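Ankyrin-repeat protein B (Legionella pneumophila, PDB 5K34) is a bacterial F-box effector that hijacks the host ubiquitin-proteasome system, here as its ankyrin domain, which probably serves to bind other proteins. Local coordinates at residues 27-31 with 32-36; 50-54 with 55-59; 61-65 with 66-70; 78-82 with 83-87; 101-104 with 105-109. All blocks are in the same frame, centred on the assembly; numbering follows the deposited sequence. Where two conformers were deposited one is given.

Contact 1. Residues 27-31 with 32-36; sequences KKILK and KGIDP
L30 and P36 meet at about a right angle, the leucine reaching its two methyls to the proline ring where the chain turns back after helix 23-30. L30 CD1 sits 4.0 Å from P36 CG, while its other methyl, L30 CD2, serves two residues: it lies 4.0 Å from P36 CB and also touches I34 through CB and CG2. The leucine has CG anti to its carbonyl carbon (chi1 -62°), which swings the fork off the helix toward the returning loop. I34 points back at the helix and lays CG1 against I29, 4.2 Å from I29 CG2. The turn that makes this possible is a type I beta turn from L30 to G33, with G33 N bonded to L30 O at 3.1 Å and K32 N to I29 O at 3.0 Å. G33, the last residue of the turn, has positive phi (104°), a conformation that suits glycine. L30 also packs on L14 and I34 on W11, both of helix 5-19. The side-chain contact is mainly apolar, though L30 CD2 also lies 3.5 Å from I34 O; two backbone bonds hold the turn, while I34 N is buried without a partner.

Contact 2. Residues 50-54 with 55-59; sequences LAAIE and GKAYQ. With SO4 (sulfate ion), chain C.
A Schellman motif ends helix 48-54 here, and the chain turns through it straight into helix 58-67, a tight link between successive helices of the ankyrin domain. A57 N closes the motif on A52 O at 2.8 Å, and K56 N bonds I53 O at 3.0 Å. G55 N still makes the last helical bond, to A51 O, with a weak second reach to A52 O. Thus A52 O takes one firm and one weak bond. K56 carries the positive phi (61°) of the motif, and A57, at the N-cap of the next helix, is the centre of an inverse gamma turn. The two alanines face each other across the turn: A57 CB rests 3.4 Å from A52 O, and A52 CB is 4.1 Å from A57 CB.

Y58 sends its ring back over the turn, one face lying against K56 CA. Its hydroxyl bonds Q89, whose amide nitrogen also reaches I53 O, tying helix 82-91 to this corner; I103 and L106 of helix 97-112 pack on the same tyrosine. The charged ends have partners outside the turn: E54 bridges R19 and R46, and K56 pairs with E99. With its CG set between backbone N and carbonyl carbon (chi1 73°), E54 also brings that atom to 3.3 Å from G55 N. Beyond the turn a sulfate, probably from the crystallisation liquor, is held by N21 and by Q59, whose NE2 donates to its O4 at 2.9 Å with an N-H...O angle of 152°.

Contact 3. Residues 61-65 with 66-70; sequences ANYLW and RKYTF
Y63 and Y68 share one ordered water, which lies in the plane of both rings, 2.7 Å from Y63 OH and 2.8 Å from Y68 OH. Each phenol therefore has a polar partner, and the two side chains are joined across the end of helix 58-67. The backbone is satisfied in the same region: R66 N bonds N62 O and K67 N bonds Y63 O, each at 2.9 Å, and Y68 N reaches L64 O at 3.1 Å as the chain leaves the helix. Beside that bond, L64 O meets two ring edges, each in the plane of its ring: that of Y68 and that of F70, where F70 CE2 is 3.3 Å away. The ring of Y63, with CG anti to its backbone N (chi1 173°), takes K67 CG over one face in a CH-pi contact, 3.8 Å from the centroid.

On another side of the helix, W65 slides past F70 in the opposite direction, its CZ3 coming to 3.4 Å from F70 O. The R66 guanidinium turns one face to W65 CD1, the planes 67° apart, because its chain bends at chi2 and chi3. L64 and F70 meanwhile pack on P48 and L49 of helix 48-54. Aromatic surface thus closes this helix end; the water joins the two phenol hydroxyls, and E113 accepts a hydrogen bond from W65 NE1 and a salt bridge from R66 NH2, one carboxylate tying indole and guanidinium together.

Contact 4. Residues 78-82 with 83-87; sequences YGDSP and ISLLK
S84 and S81 answer each other across the first turn of helix 82-91, and S84 is the one to follow. From its CB, 3.4 Å from S81 OG, the side chain turns back to place OG between the backbone N and the carbonyl carbon (chi1 77°). That torsion brings S84 OG to S81 N, which donates to it at 2.9 Å with an N-H...O angle of 163°. The same oxygen gathers two waters: one sits 2.8 Å from S84 OG and donates to G79 O, the other is 2.6 Å from S84 OG and donates to D80 OD1. Through them the serine is linked to the loop before the helix, while D80 N is held in turn by D76.

The reverse bond runs from S84 N to S81 OG at 3.0 Å. With S81 at the N-cap, this reciprocal pair is a capping box, the classic start of a helix, here opening helix 82-91 of the ankyrin domain after the loop that carries G79. P82 takes the first helical place, where a missing N-H costs nothing. Behind it the regular bonds begin: L85 N runs almost straight onto S81 O at 2.8 Å, and L86 N follows to P82 O.

L85 points back over the cap with CG anti to its backbone N (chi1 -172°), and its CD1 crosses the D80 carboxylate, 4.0 Å from OD2. P82 packs on L49 and L85 on L50 and I53, all of helix 48-54, and L86 touches both I53 and, on helix 97-112, I107.

Contact 5. Residues 101-104 with 105-109; sequences KQIR and ALIRG
I103 O accepts from I107 N at 2.9 Å, a nearly straight bond (169°). The same carbonyl is flanked by carbon as well, with I107 CG1 only 3.3 Å from I103 O and, on the neighbouring face, L106 CB 3.6 Å from I103 O. These two isoleucines, one turn apart on helix 97-112, lie side by side and point the same way, I103 CG2 touching I107 CD1 at 3.8 Å. Their matching torsions set this up: in both, CG1 is anti to the carbonyl carbon (chi1 -71° in I103), so each CG1 arm runs out on the same side and CD1 of the second comes up against CG2 of the first.

The other bonds repeat along the helix, A105 N to K101 O and L106 N to Q102 O at 3.0 Å each, R108 N to R104 O at 2.9 Å.

The apolar ridge has its partners in two earlier helices: I103 lies on Q89 and L90 of helix 82-91, and L106 meets N62 of helix 58-67. K101, R104 and R108 lie on exposed positions of the helix. The helix is thus amphipathic, with isoleucine and leucine packing against helices 58-67 and 82-91 at the C-terminal side of the fold and exposed cationic side chains, R104 also lying on L90, while its backbone N-H groups are spent in the helix itself.

How the contacts relate
Contacts 1 to 5 follow one another along the chain without interleaving, and the first four lie within the ankyrin-repeat range. Contact 1 closes helix 23-30, contact 2 joins helix 48-54 to helix 58-67, contact 3 ends helix 58-67, contact 4 starts helix 82-91 and contact 5 lies within helix 97-112. Contact 2 touches contacts 3, 4 and 5, with centres about 12 Å apart in each case, so contact 2 is central. Contacts 1 and 5 are about 25 Å apart between centres, on opposite sides of the chain's centre. Contact 3 touches contacts 1, 2 and 5, and contact 4 touches 2 and 5, so the helices pack as one unit, consistent with a protein-binding domain.

Contact 1. Residues 27-31 with 32-36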
# COMPACT_ATOMS: atom_id res chain seq x y z
N LYS A 27 -3.11 1.86 -12.21
CA LYS A 27 -2.81 3.10 -12.96
C LYS A 27 -4.06 3.61 -13.69
O LYS A 27 -4.32 4.82 -13.71
CB LYS A 27 -1.67 2.84 -13.94
CG LYS A 27 -0.32 2.74 -13.28
CD LYS A 27 0.74 2.30 -14.31
CE LYS A 27 2.17 2.28 -13.79
NZ LYS A 27 3.18 1.75 -14.77
N LYS A 28 -4.80 2.69 -14.27
CA LYS A 28 -6.05 3.09 -14.97
C LYS A 28 -7.05 3.74 -14.05
O LYS A 28 -7.72 4.76 -14.42
CB LYS A 28 -6.71 1.88 -15.62
CG LYS A 28 -6.05 1.41 -16.88
CD LYS A 28 -6.88 0.29 -17.48
CE LYS A 28 -8.35 0.55 -17.20
NZ LYS A 28 -9.11 1.27 -18.28
N ILE A 29 -7.21 3.21 -12.84
CA ILE A 29 -8.14 3.80 -11.88
C ILE A 29 -7.63 5.15 -11.39
O ILE A 29 -8.41 6.12 -11.26
CB ILE A 29 -8.39 2.83 -10.71
CG1 ILE A 29 -9.12 1.59 -11.20
CG2 ILE A 29 -9.14 3.55 -9.58
CD1 ILE A 29 -9.12 0.44 -10.20
N LEU A 30 -6.33 5.27 -11.11
CA LEU A 30 -5.81 6.57 -10.59
C LEU A 30 -5.91 7.67 -11.67
O LEU A 30 -6.03 8.84 -11.28
CB LEU A 30 -4.39 6.40 -10.05
CG LEU A 30 -4.30 5.42 -8.86
CD1 LEU A 30 -2.90 5.40 -8.35
CD2 LEU A 30 -5.28 5.76 -7.74
N LYS A 31 -5.92 7.30 -12.94
CA LYS A 31 -6.09 8.31 -14.00
C LYS A 31 -7.47 8.94 -13.91
O LYS A 31 -7.66 10.03 -14.49
CB LYS A 31 -5.98 7.65 -15.34
CG LYS A 31 -4.60 7.60 -15.93
CD LYS A 31 -4.88 7.77 -17.42
CE LYS A 31 -3.82 7.18 -18.33
NZ LYS A 31 -4.35 7.27 -19.74
N LYS A 32 -8.45 8.29 -13.28
CA LYS A 32 -9.83 8.83 -13.15
C LYS A 32 -9.91 9.84 -12.02
O LYS A 32 -11.00 10.34 -11.71
CB LYS A 32 -10.84 7.69 -12.96
CG LYS A 32 -10.87 6.70 -14.10
CD LYS A 32 -11.94 5.64 -13.96
CE LYS A 32 -11.89 4.67 -15.12
NZ LYS A 32 -11.77 5.43 -16.42
N GLY A 33 -8.79 10.17 -11.39
CA GLY A 33 -8.76 11.27 -10.43
C GLY A 33 -8.72 10.89 -8.96
O GLY A 33 -8.93 11.74 -8.09
N ILE A 34 -8.51 9.63 -8.64
CA ILE A 34 -8.45 9.18 -7.25
C ILE A 34 -7.04 9.47 -6.69
O ILE A 34 -6.02 9.10 -7.27
CB ILE A 34 -8.74 7.65 -7.19
CG1 ILE A 34 -10.11 7.28 -7.87
CG2 ILE A 34 -8.50 7.14 -5.76
CD1 ILE A 34 -11.33 7.85 -7.16
N ASP A 35 -7.00 10.10 -5.53
CA ASP A 35 -5.77 10.30 -4.78
C ASP A 35 -5.57 9.09 -3.86
O ASP A 35 -6.33 8.90 -2.87
CB ASP A 35 -5.85 11.60 -3.97
CG ASP A 35 -4.61 11.86 -3.16
OD1 ASP A 35 -3.73 10.98 -2.99
OD2 ASP A 35 -4.45 13.01 -2.63
N PRO A 36 -4.57 8.24 -4.16
CA PRO A 36 -4.48 6.97 -3.40
C PRO A 36 -3.98 7.18 -1.98
O PRO A 36 -3.96 6.21 -1.19
CB PRO A 36 -3.46 6.17 -4.23
CG PRO A 36 -2.57 7.24 -4.81
CD PRO A 36 -3.50 8.39 -5.16

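Contact 2. Residues 50-54 with 55-59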
# COMPACT_ATOMS: atom_id res chain seq x y z
N LEU A 50 -1.28 -0.16 1.70
CA LEU A 50 -1.52 -1.28 2.60
C LEU A 50 -1.99 -2.49 1.89
O LEU A 50 -1.58 -3.63 2.18
CB LEU A 50 -2.53 -0.95 3.69
CG LEU A 50 -2.14 -0.16 4.90
CD1 LEU A 50 -3.32 -0.19 5.90
CD2 LEU A 50 -0.88 -0.77 5.58
N ALA A 51 -2.94 -2.32 0.95
CA ALA A 51 -3.47 -3.44 0.18
C ALA A 51 -2.35 -4.15 -0.57
O ALA A 51 -2.28 -5.39 -0.55
CB ALA A 51 -4.54 -2.97 -0.77
N ALA A 52 -1.49 -3.39 -1.25
CA ALA A 52 -0.38 -3.99 -1.96
C ALA A 52 0.53 -4.73 -1.02
O ALA A 52 0.91 -5.87 -1.33
CB ALA A 52 0.38 -2.91 -2.74
N ILE A 53 0.87 -4.15 0.12
CA ILE A 53 1.74 -4.85 1.08
C ILE A 53 1.11 -6.17 1.52
O ILE A 53 1.76 -7.22 1.46
CB ILE A 53 2.03 -3.93 2.30
CG1 ILE A 53 2.94 -2.79 1.86
CG2 ILE A 53 2.65 -4.76 3.45
CD1 ILE A 53 2.95 -1.63 2.86
N GLU A 54 -0.16 -6.16 1.92
CA GLU A 54 -0.72 -7.41 2.45
C GLU A 54 -0.89 -8.45 1.38
O GLU A 54 -0.87 -9.66 1.69
CB GLU A 54 -2.06 -7.19 3.17
CG GLU A 54 -3.22 -6.89 2.27
CD GLU A 54 -4.48 -6.49 3.04
OE1 GLU A 54 -4.50 -6.61 4.29
OE2 GLU A 54 -5.42 -5.99 2.39
N GLY A 55 -1.00 -8.08 0.10
CA GLY A 55 -1.07 -9.03 -1.01
C GLY A 55 0.30 -9.48 -1.48
O GLY A 55 0.35 -10.24 -2.46
N LYS A 56 1.38 -9.03 -0.85
CA LYS A 56 2.74 -9.31 -1.30
C LYS A 56 2.99 -8.78 -2.69
O LYS A 56 3.84 -9.26 -3.46
CB LYS A 56 3.07 -10.82 -1.22
CG LYS A 56 2.82 -11.42 0.16
CD LYS A 56 3.37 -12.82 0.31
CE LYS A 56 2.77 -13.78 -0.70
NZ LYS A 56 3.27 -15.17 -0.37
N ALA A 57 2.28 -7.70 -3.03
CA ALA A 57 2.36 -7.06 -4.34
C ALA A 57 3.44 -5.98 -4.26
O ALA A 57 3.18 -4.78 -4.34
CB ALA A 57 0.98 -6.47 -4.71
N TYR A 58 4.69 -6.43 -4.08
CA TYR A 58 5.73 -5.48 -3.67
C TYR A 58 6.13 -4.50 -4.77
O TYR A 58 6.48 -3.37 -4.46
CB TYR A 58 6.94 -6.21 -3.03
CG TYR A 58 6.54 -6.97 -1.80
CD1 TYR A 58 6.01 -6.31 -0.68
CD2 TYR A 58 6.70 -8.32 -1.72
CE1 TYR A 58 5.62 -7.00 0.46
CE2 TYR A 58 6.35 -9.03 -0.56
CZ TYR A 58 5.80 -8.37 0.49
OH TYR A 58 5.41 -9.12 1.58
N GLN A 59 6.01 -4.92 -6.03
CA GLN A 59 6.29 -3.95 -7.12
C GLN A 59 5.22 -2.83 -7.17
O GLN A 59 5.63 -1.67 -7.33
CB GLN A 59 6.42 -4.63 -8.47
CG GLN A 59 7.45 -5.77 -8.51
CD GLN A 59 6.83 -7.14 -8.37
OE1 GLN A 59 6.00 -7.36 -7.45
NE2 GLN A 59 7.15 -8.06 -9.26
S SO4 C . 4.22 -11.32 -9.29
O1 SO4 C . 4.15 -12.25 -10.48
O2 SO4 C . 2.81 -10.77 -8.95
O3 SO4 C . 4.83 -12.01 -8.11
O4 SO4 C . 5.20 -10.23 -9.50

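Contact 3. Residues 61-65 with 66-70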
# COMPACT_ATOMS: atom_id res chain seq x y z
N ALA A 61 3.53 -1.84 -4.52
CA ALA A 61 3.82 -1.03 -3.31
C ALA A 61 4.96 -0.05 -3.57
O ALA A 61 4.89 1.11 -3.19
CB ALA A 61 4.18 -1.93 -2.14
N ASN A 62 6.03 -0.53 -4.23
CA ASN A 62 7.15 0.32 -4.59
C ASN A 62 6.72 1.45 -5.50
O ASN A 62 7.10 2.62 -5.30
CB ASN A 62 8.28 -0.48 -5.24
CG ASN A 62 9.23 -1.13 -4.24
OD1 ASN A 62 9.22 -2.37 -4.00
ND2 ASN A 62 10.07 -0.32 -3.64
N TYR A 63 5.93 1.14 -6.53
CA TYR A 63 5.45 2.18 -7.44
C TYR A 63 4.67 3.23 -6.69
O TYR A 63 4.88 4.44 -6.88
CB TYR A 63 4.61 1.55 -8.56
CG TYR A 63 3.95 2.55 -9.42
CD1 TYR A 63 2.69 3.03 -9.11
CD2 TYR A 63 4.58 3.05 -10.58
CE1 TYR A 63 2.04 3.97 -9.91
CE2 TYR A 63 3.95 4.01 -11.38
CZ TYR A 63 2.70 4.45 -11.04
OH TYR A 63 2.07 5.39 -11.86
N LEU A 64 3.72 2.79 -5.85
CA LEU A 64 2.88 3.73 -5.13
C LEU A 64 3.74 4.63 -4.20
O LEU A 64 3.51 5.86 -4.15
CB LEU A 64 1.81 2.97 -4.30
CG LEU A 64 0.70 2.35 -5.18
CD1 LEU A 64 -0.15 1.40 -4.34
CD2 LEU A 64 -0.20 3.40 -5.82
N TRP A 65 4.65 3.99 -3.48
CA TRP A 65 5.53 4.72 -2.56
C TRP A 65 6.37 5.75 -3.30
O TRP A 65 6.54 6.89 -2.82
CB TRP A 65 6.44 3.71 -1.85
CG TRP A 65 7.49 4.39 -1.00
CD1 TRP A 65 8.83 4.49 -1.31
CD2 TRP A 65 7.27 5.18 0.17
NE1 TRP A 65 9.46 5.25 -0.34
CE2 TRP A 65 8.53 5.70 0.55
CE3 TRP A 65 6.16 5.46 0.96
CZ2 TRP A 65 8.70 6.51 1.69
CZ3 TRP A 65 6.33 6.28 2.09
CH2 TRP A 65 7.60 6.77 2.44
N ARG A 66 6.85 5.41 -4.48
CA ARG A 66 7.73 6.31 -5.24
C ARG A 66 6.95 7.44 -5.90
O ARG A 66 7.45 8.58 -5.94
CB ARG A 66 8.49 5.48 -6.29
CG ARG A 66 9.58 6.22 -7.06
CD ARG A 66 10.68 6.85 -6.16
NE ARG A 66 11.51 5.87 -5.44
CZ ARG A 66 11.77 5.91 -4.13
NH1 ARG A 66 11.29 6.90 -3.40
NH2 ARG A 66 12.49 4.96 -3.57
N LYS A 67 5.74 7.18 -6.37
CA LYS A 67 5.03 8.12 -7.23
C LYS A 67 4.15 9.07 -6.45
O LYS A 67 3.83 10.17 -6.96
CB LYS A 67 4.20 7.36 -8.26
CG LYS A 67 5.07 6.76 -9.39
CD LYS A 67 5.70 7.83 -10.30
CE LYS A 67 6.69 7.22 -11.25
NZ LYS A 67 7.49 8.30 -11.90
N TYR A 68 3.76 8.74 -5.22
CA TYR A 68 2.85 9.56 -4.43
C TYR A 68 3.42 9.76 -3.05
O TYR A 68 4.31 9.00 -2.62
CB TYR A 68 1.47 8.86 -4.28
CG TYR A 68 0.79 8.65 -5.60
CD1 TYR A 68 0.02 9.67 -6.20
CD2 TYR A 68 0.96 7.45 -6.29
CE1 TYR A 68 -0.58 9.46 -7.47
CE2 TYR A 68 0.39 7.24 -7.55
CZ TYR A 68 -0.36 8.27 -8.13
OH TYR A 68 -0.94 8.07 -9.36
N THR A 69 2.99 10.79 -2.37
CA THR A 69 3.48 11.09 -1.01
C THR A 69 2.61 10.45 0.04
O THR A 69 1.53 10.96 0.38
CB THR A 69 3.59 12.61 -0.76
OG1 THR A 69 4.44 13.16 -1.78
CG2 THR A 69 4.22 12.87 0.62
N PHE A 70 3.00 9.26 0.48
CA PHE A 70 2.31 8.53 1.54
C PHE A 70 3.00 8.77 2.88
O PHE A 70 4.21 8.85 2.94
CB PHE A 70 2.38 7.00 1.30
CG PHE A 70 1.41 6.50 0.25
CD1 PHE A 70 0.14 6.08 0.59
CD2 PHE A 70 1.80 6.41 -1.10
CE1 PHE A 70 -0.75 5.61 -0.37
CE2 PHE A 70 0.92 5.96 -2.07
CZ PHE A 70 -0.34 5.55 -1.71
O HOH W 1 -0.48 6.01 -11.22

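Contact 4. Residues 78-82 with 83-87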
# COMPACT_ATOMS: atom_id res chain seq x y z
N TYR A 78 -7.47 -0.98 11.87
CA TYR A 78 -6.97 -2.17 12.54
C TYR A 78 -5.74 -1.80 13.38
O TYR A 78 -5.27 -2.66 14.17
CB TYR A 78 -6.56 -3.26 11.55
CG TYR A 78 -7.71 -3.74 10.69
CD1 TYR A 78 -8.53 -4.78 11.14
CD2 TYR A 78 -7.98 -3.14 9.48
CE1 TYR A 78 -9.57 -5.27 10.33
CE2 TYR A 78 -9.02 -3.60 8.66
CZ TYR A 78 -9.79 -4.67 9.07
OH TYR A 78 -10.78 -5.15 8.25
N GLY A 79 -5.20 -0.62 13.17
CA GLY A 79 -3.99 -0.17 13.88
C GLY A 79 -2.70 -0.36 13.04
O GLY A 79 -1.62 -0.09 13.57
N ASP A 80 -2.79 -0.84 11.80
CA ASP A 80 -1.61 -1.12 10.99
C ASP A 80 -1.22 0.05 10.12
O ASP A 80 -2.07 0.65 9.46
CB ASP A 80 -1.88 -2.30 10.07
CG ASP A 80 -2.24 -3.58 10.83
OD1 ASP A 80 -1.65 -3.86 11.90
OD2 ASP A 80 -3.09 -4.34 10.32
N SER A 81 0.06 0.39 10.11
CA SER A 81 0.60 1.35 9.14
C SER A 81 1.36 0.55 8.06
O SER A 81 1.67 -0.62 8.24
CB SER A 81 1.55 2.33 9.83
OG SER A 81 2.65 1.59 10.35
N PRO A 82 1.74 1.22 6.96
CA PRO A 82 2.58 0.51 5.99
C PRO A 82 3.83 -0.08 6.62
O PRO A 82 4.13 -1.25 6.40
CB PRO A 82 2.88 1.63 4.95
CG PRO A 82 1.61 2.45 4.96
CD PRO A 82 1.22 2.51 6.42
N ILE A 83 4.53 0.72 7.42
CA ILE A 83 5.73 0.18 8.08
C ILE A 83 5.42 -0.94 9.05
O ILE A 83 6.11 -1.95 9.06
CB ILE A 83 6.54 1.30 8.79
CG1 ILE A 83 7.22 2.17 7.73
CG2 ILE A 83 7.62 0.68 9.69
CD1 ILE A 83 7.65 3.51 8.31
N SER A 84 4.41 -0.75 9.93
CA SER A 84 4.19 -1.79 10.94
C SER A 84 3.68 -3.08 10.31
O SER A 84 4.01 -4.17 10.76
CB SER A 84 3.29 -1.29 12.08
OG SER A 84 1.91 -1.25 11.69
N LEU A 85 2.91 -2.98 9.22
CA LEU A 85 2.42 -4.18 8.54
C LEU A 85 3.59 -4.93 7.89
O LEU A 85 3.68 -6.16 7.97
CB LEU A 85 1.36 -3.79 7.51
CG LEU A 85 0.62 -4.96 6.86
CD1 LEU A 85 -0.16 -5.76 7.93
CD2 LEU A 85 -0.29 -4.45 5.77
N LEU A 86 4.50 -4.18 7.26
CA LEU A 86 5.74 -4.79 6.70
C LEU A 86 6.53 -5.47 7.81
O LEU A 86 7.04 -6.58 7.62
CB LEU A 86 6.56 -3.72 5.98
CG LEU A 86 6.03 -3.31 4.61
CD1 LEU A 86 6.66 -1.96 4.23
CD2 LEU A 86 6.33 -4.38 3.56
N LYS A 87 6.66 -4.79 8.94
CA LYS A 87 7.42 -5.37 10.07
C LYS A 87 6.77 -6.65 10.55
O LYS A 87 7.48 -7.60 10.89
CB LYS A 87 7.54 -4.36 11.20
CG LYS A 87 8.62 -3.31 10.94
CD LYS A 87 8.66 -2.34 12.13
CE LYS A 87 9.77 -1.32 11.98
NZ LYS A 87 11.06 -1.86 12.53
O HOH W 2 0.99 0.41 13.77
O HOH W 3 1.01 -3.62 12.12

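Contact 5. Residues 101-104 with 105-109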
# COMPACT_ATOMS: atom_id res chain seq x y z
N LYS A 101 13.60 -9.99 1.82
CA LYS A 101 14.55 -8.96 1.31
C LYS A 101 13.77 -7.76 0.74
O LYS A 101 14.12 -6.60 0.93
CB LYS A 101 15.38 -9.61 0.19
CG LYS A 101 16.46 -10.51 0.77
CD LYS A 101 17.44 -9.66 1.56
CE LYS A 101 18.81 -10.29 1.85
NZ LYS A 101 19.65 -9.23 2.49
N GLN A 102 12.71 -8.06 0.05
CA GLN A 102 11.85 -6.96 -0.49
C GLN A 102 11.16 -6.16 0.62
O GLN A 102 11.04 -4.91 0.54
CB GLN A 102 10.81 -7.46 -1.45
CG GLN A 102 10.01 -6.28 -1.97
CD GLN A 102 10.87 -5.18 -2.62
OE1 GLN A 102 11.04 -3.99 -2.12
NE2 GLN A 102 11.38 -5.57 -3.78
N ILE A 103 10.75 -6.89 1.68
CA ILE A 103 10.10 -6.25 2.81
C ILE A 103 11.09 -5.33 3.52
O ILE A 103 10.77 -4.15 3.81
CB ILE A 103 9.55 -7.33 3.77
CG1 ILE A 103 8.37 -8.03 3.14
CG2 ILE A 103 9.17 -6.71 5.11
CD1 ILE A 103 8.06 -9.40 3.78
N ARG A 104 12.28 -5.83 3.76
CA ARG A 104 13.29 -5.06 4.41
C ARG A 104 13.64 -3.80 3.63
O ARG A 104 13.83 -2.70 4.20
CB ARG A 104 14.52 -5.96 4.62
CG ARG A 104 14.53 -6.77 5.90
CD ARG A 104 15.90 -7.44 6.27
NE ARG A 104 15.76 -8.28 7.50
CZ ARG A 104 15.51 -9.60 7.54
NH1 ARG A 104 15.42 -10.31 6.43
NH2 ARG A 104 15.39 -10.23 8.72
N ALA A 105 13.76 -3.92 2.31
CA ALA A 105 14.08 -2.77 1.47
C ALA A 105 12.97 -1.71 1.53
O ALA A 105 13.28 -0.50 1.55
CB ALA A 105 14.31 -3.23 0.04
N LEU A 106 11.71 -2.14 1.56
CA LEU A 106 10.60 -1.18 1.68
C LEU A 106 10.58 -0.52 3.07
O LEU A 106 10.37 0.70 3.12
CB LEU A 106 9.26 -1.88 1.39
CG LEU A 106 8.92 -2.12 -0.04
CD1 LEU A 106 7.88 -3.19 -0.24
CD2 LEU A 106 8.45 -0.81 -0.70
N ILE A 107 10.81 -1.27 4.12
CA ILE A 107 10.91 -0.67 5.46
C ILE A 107 11.99 0.38 5.49
O ILE A 107 11.80 1.50 5.97
CB ILE A 107 11.14 -1.72 6.55
CG1 ILE A 107 9.92 -2.65 6.67
CG2 ILE A 107 11.44 -1.03 7.89
CD1 ILE A 107 10.21 -3.91 7.43
N ARG A 108 13.14 0.04 4.94
CA ARG A 108 14.27 0.94 4.94
C ARG A 108 13.98 2.19 4.19
O ARG A 108 14.25 3.33 4.65
CB ARG A 108 15.51 0.19 4.39
CG ARG A 108 16.76 1.07 4.41
CD ARG A 108 17.90 0.50 3.58
NE ARG A 108 17.51 0.47 2.16
CZ ARG A 108 17.28 1.53 1.35
NH1 ARG A 108 17.42 2.82 1.73
NH2 ARG A 108 16.88 1.28 0.10
N GLY A 109 13.41 2.06 3.00
CA GLY A 109 13.08 3.22 2.24
C GLY A 109 12.08 4.11 2.97
O GLY A 109 12.24 5.34 3.02